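Local atomic coordinates of lipid binding hydrolase (Escherichia coli, PDB entry 2IF6), a protein that is probably a hydrolase, a metalloprotein of the permuted papain-like amidase family whose substrate and precise role are not established. Residues V71-E76 and P172-V177. Numbering follows the deposited sequence.
Sequences VVRRVE and PQLTTV
Arg73 lies across the neighbouring strand from Leu174 to Thr176, and shows how one arginine can pack its aliphatic part on a partner strand and still bond at its tip. Its CB rests on Leu174 CD1 at 3.7 Å. With CG beside the backbone N (chi1 -59°) and further bends at chi2 and chi3, the chain turns over the partner strand: CD comes to Thr176 OG1, and NE passes over Leu174 CB. At the tip, NH1 donates to Thr176 OG1 (2.9 Å), which sits at the edge of the guanidinium, in its plane, while Leu174 O lies over one face, toward its rim. NH2 hydrogen-bonds to Phe169 O, and the ring of Phe169 makes a cation-pi contact, so Thr176 and Phe169 together hold the guanidinium.

On the face that carries Arg74 and Thr175, Arg74 CB meets Val177 CG1 (3.6 Å), and Val177 CG2 lies over one face of the Arg74 guanidinium, toward its rim; Arg74 NE forms a salt bridge with Asp9. Val177 CG2 also meets Val72 CG1 at 3.5 Å. Arg74 and Thr175 exchange two backbone hydrogen bonds, flanked by Val177 N to Val72 O and by Glu76 N to Gln173 O (2.8 Å). This is a twisted antiparallel ladder, its short strand segments at 134° to each other, joining strand 174-180, outermost within the chain, to strand 70-75 in the antiparallel sheet of a permuted papain-like fold.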
ATOM      1  N   VAL A  71     -11.116   0.923   3.396  1.00 16.57           N
ATOM      2  CA  VAL A  71     -11.788   0.020   2.451  1.00 16.24           C
ATOM      3  C   VAL A  71     -10.859  -1.156   2.293  1.00 15.41           C
ATOM      4  O   VAL A  71      -9.618  -0.998   2.385  1.00 14.81           O
ATOM      5  CB  VAL A  71     -12.061   0.696   1.086  1.00 16.21           C
ATOM      6  CG1 VAL A  71     -10.791   1.258   0.487  1.00 17.21           C
ATOM      7  CG2 VAL A  71     -12.728  -0.296   0.097  1.00 17.18           C
ATOM      8  N   VAL A  72     -11.440  -2.339   2.088  1.00 14.70           N
ATOM      9  CA  VAL A  72     -10.664  -3.567   2.009  1.00 14.41           C
ATOM     10  C   VAL A  72     -10.931  -4.254   0.686  1.00 15.10           C
ATOM     11  O   VAL A  72     -12.086  -4.436   0.321  1.00 16.19           O
ATOM     12  CB  VAL A  72     -11.048  -4.539   3.158  1.00 14.55           C
ATOM     13  CG1 VAL A  72     -10.213  -5.793   3.054  1.00 14.03           C
ATOM     14  CG2 VAL A  72     -10.814  -3.866   4.547  1.00 15.09           C
ATOM     15  N   ARG A  73      -9.869  -4.658  -0.018  1.00 16.47           N
ATOM     16  CA  ARG A  73     -10.021  -5.429  -1.252  1.00 16.18           C
ATOM     17  C   ARG A  73      -9.522  -6.859  -1.033  1.00 16.25           C
ATOM     18  O   ARG A  73      -8.610  -7.098  -0.233  1.00 17.55           O
ATOM     19  CB  ARG A  73      -9.227  -4.780  -2.382  1.00 16.32           C
ATOM     20  CG  ARG A  73      -9.662  -3.338  -2.653  1.00 16.74           C
ATOM     21  CD  ARG A  73     -10.863  -3.306  -3.582  1.00 17.54           C
ATOM     22  NE  ARG A  73     -10.491  -3.215  -4.984  1.00 18.79           N
ATOM     23  CZ  ARG A  73     -11.379  -3.106  -5.967  1.00 21.33           C
ATOM     24  NH1 ARG A  73     -12.689  -3.071  -5.689  1.00 21.15           N
ATOM     25  NH2 ARG A  73     -10.962  -3.046  -7.228  1.00 19.98           N
ATOM     26  N   ARG A  74     -10.121  -7.805  -1.731  1.00 15.31           N
ATOM     27  CA  ARG A  74      -9.688  -9.205  -1.644  1.00 14.51           C
ATOM     28  C   ARG A  74      -9.715  -9.849  -3.007  1.00 15.27           C
ATOM     29  O   ARG A  74     -10.555  -9.504  -3.845  1.00 14.68           O
ATOM     30  CB  ARG A  74     -10.650  -9.969  -0.693  1.00 16.07           C
ATOM     31  CG  ARG A  74     -10.439 -11.513  -0.696  1.00 14.30           C
ATOM     32  CD  ARG A  74     -11.422 -12.241   0.247  1.00 15.53           C
ATOM     33  NE  ARG A  74     -11.361 -11.688   1.605  1.00 20.08           N
ATOM     34  CZ  ARG A  74     -12.299 -11.856   2.530  1.00 22.54           C
ATOM     35  NH1 ARG A  74     -13.374 -12.615   2.245  1.00 21.27           N
ATOM     36  NH2 ARG A  74     -12.142 -11.313   3.744  1.00 19.18           N
ATOM     37  N   VAL A  75      -8.852 -10.847  -3.236  1.00 14.92           N
ATOM     38  CA  VAL A  75      -8.929 -11.511  -4.518  1.00 16.28           C
ATOM     39  C   VAL A  75     -10.321 -12.125  -4.657  1.00 16.62           C
ATOM     40  O   VAL A  75     -10.795 -12.783  -3.741  1.00 16.91           O
ATOM     41  CB  VAL A  75      -7.813 -12.574  -4.668  1.00 15.34           C
ATOM     42  CG1 VAL A  75      -8.094 -13.459  -5.892  1.00 17.60           C
ATOM     43  CG2 VAL A  75      -6.428 -11.859  -4.744  1.00 16.03           C
ATOM     44  N   GLU A  76     -10.960 -11.905  -5.804  1.00 16.37           N
ATOM     45  CA  GLU A  76     -12.346 -12.296  -5.997  1.00 17.46           C
ATOM     46  C   GLU A  76     -12.492 -13.820  -5.910  1.00 18.43           C
ATOM     47  O   GLU A  76     -11.708 -14.581  -6.551  1.00 16.37           O
ATOM     48  CB  GLU A  76     -12.896 -11.775  -7.334  1.00 17.39           C
ATOM     49  CG  GLU A  76     -14.427 -11.618  -7.244  1.00 18.27           C
ATOM     50  CD  GLU A  76     -15.066 -11.259  -8.543  1.00 23.72           C
ATOM     51  OE1 GLU A  76     -14.334 -10.938  -9.499  1.00 27.14           O
ATOM     52  OE2 GLU A  76     -16.309 -11.251  -8.596  1.00 24.74           O
ATOM     53  N   PRO A 172      -7.114  -5.977 -11.381  1.00 17.60           N
ATOM     54  CA  PRO A 172      -8.292  -6.689 -11.897  1.00 18.12           C
ATOM     55  C   PRO A 172      -8.793  -7.855 -11.040  1.00 18.80           C
ATOM     56  O   PRO A 172      -9.991  -8.168 -11.061  1.00 19.08           O
ATOM     57  CB  PRO A 172      -7.859  -7.182 -13.279  1.00 18.49           C
ATOM     58  CG  PRO A 172      -6.413  -7.178 -13.265  1.00 20.08           C
ATOM     59  CD  PRO A 172      -5.960  -6.089 -12.300  1.00 17.55           C
ATOM     60  N   GLN A 173      -7.886  -8.447 -10.271  1.00 19.24           N
ATOM     61  CA  GLN A 173      -8.223  -9.622  -9.441  1.00 19.47           C
ATOM     62  C   GLN A 173      -9.165  -9.289  -8.275  1.00 19.28           C
ATOM     63  O   GLN A 173      -9.805 -10.203  -7.722  1.00 19.52           O
ATOM     64  CB  GLN A 173      -6.943 -10.325  -8.945  1.00 18.63           C
ATOM     65  CG  GLN A 173      -5.951 -10.662 -10.052  1.00 19.99           C
ATOM     66  CD  GLN A 173      -4.881  -9.582 -10.258  1.00 21.86           C
ATOM     67  OE1 GLN A 173      -5.149  -8.385 -10.101  1.00 24.25           O
ATOM     68  NE2 GLN A 173      -3.676 -10.004 -10.634  1.00 21.65           N
ATOM     69  N   LEU A 174      -9.316  -7.999  -7.955  1.00 18.10           N
ATOM     70  CA  LEU A 174      -9.791  -7.614  -6.640  1.00 17.67           C
ATOM     71  C   LEU A 174     -11.255  -7.279  -6.608  1.00 16.84           C
ATOM     72  O   LEU A 174     -11.788  -6.796  -7.592  1.00 17.79           O
ATOM     73  CB  LEU A 174      -8.943  -6.456  -6.081  1.00 16.08           C
ATOM     74  CG  LEU A 174      -7.453  -6.637  -5.860  1.00 16.89           C
ATOM     75  CD1 LEU A 174      -6.889  -5.382  -5.202  1.00 13.25           C
ATOM     76  CD2 LEU A 174      -7.187  -7.869  -5.044  1.00 18.19           C
ATOM     77  N   THR A 175     -11.902  -7.570  -5.496  1.00 17.30           N
ATOM     78  CA  THR A 175     -13.244  -7.102  -5.268  1.00 18.39           C
ATOM     79  C   THR A 175     -13.274  -6.451  -3.886  1.00 17.64           C
ATOM     80  O   THR A 175     -12.448  -6.798  -3.040  1.00 18.05           O
ATOM     81  CB  THR A 175     -14.257  -8.321  -5.315  1.00 19.68           C
ATOM     82  OG1 THR A 175     -15.581  -7.823  -5.282  1.00 24.62           O
ATOM     83  CG2 THR A 175     -14.078  -9.265  -4.122  1.00 20.58           C
ATOM     84  N   THR A 176     -14.237  -5.581  -3.617  1.00 17.65           N
ATOM     85  CA  THR A 176     -14.307  -4.966  -2.298  1.00 17.32           C
ATOM     86  C   THR A 176     -15.080  -5.831  -1.293  1.00 18.31           C
ATOM     87  O   THR A 176     -16.222  -6.215  -1.558  1.00 18.23           O
ATOM     88  CB  THR A 176     -15.001  -3.613  -2.369  1.00 17.61           C
ATOM     89  OG1 THR A 176     -14.319  -2.751  -3.276  1.00 20.33           O
ATOM     90  CG2 THR A 176     -15.099  -2.996  -0.992  1.00 16.95           C
ATOM     91  N   VAL A 177     -14.495  -6.076  -0.125  1.00 17.33           N
ATOM     92  CA  VAL A 177     -15.103  -6.956   0.898  1.00 17.49           C
ATOM     93  C   VAL A 177     -15.417  -6.197   2.210  1.00 18.32           C
ATOM     94  O   VAL A 177     -16.071  -6.734   3.105  1.00 17.58           O
ATOM     95  CB  VAL A 177     -14.222  -8.193   1.191  1.00 17.78           C
ATOM     96  CG1 VAL A 177     -14.080  -9.078  -0.067  1.00 17.88           C
ATOM     97  CG2 VAL A 177     -12.852  -7.775   1.755  1.00 17.20           C
TER
HETATM   98  O   HOH W   1     -13.757  -4.255  -8.642  1.00 45.83           O
HETATM   99  O   HOH W   2     -10.107 -13.184  -9.043  1.00 39.78           O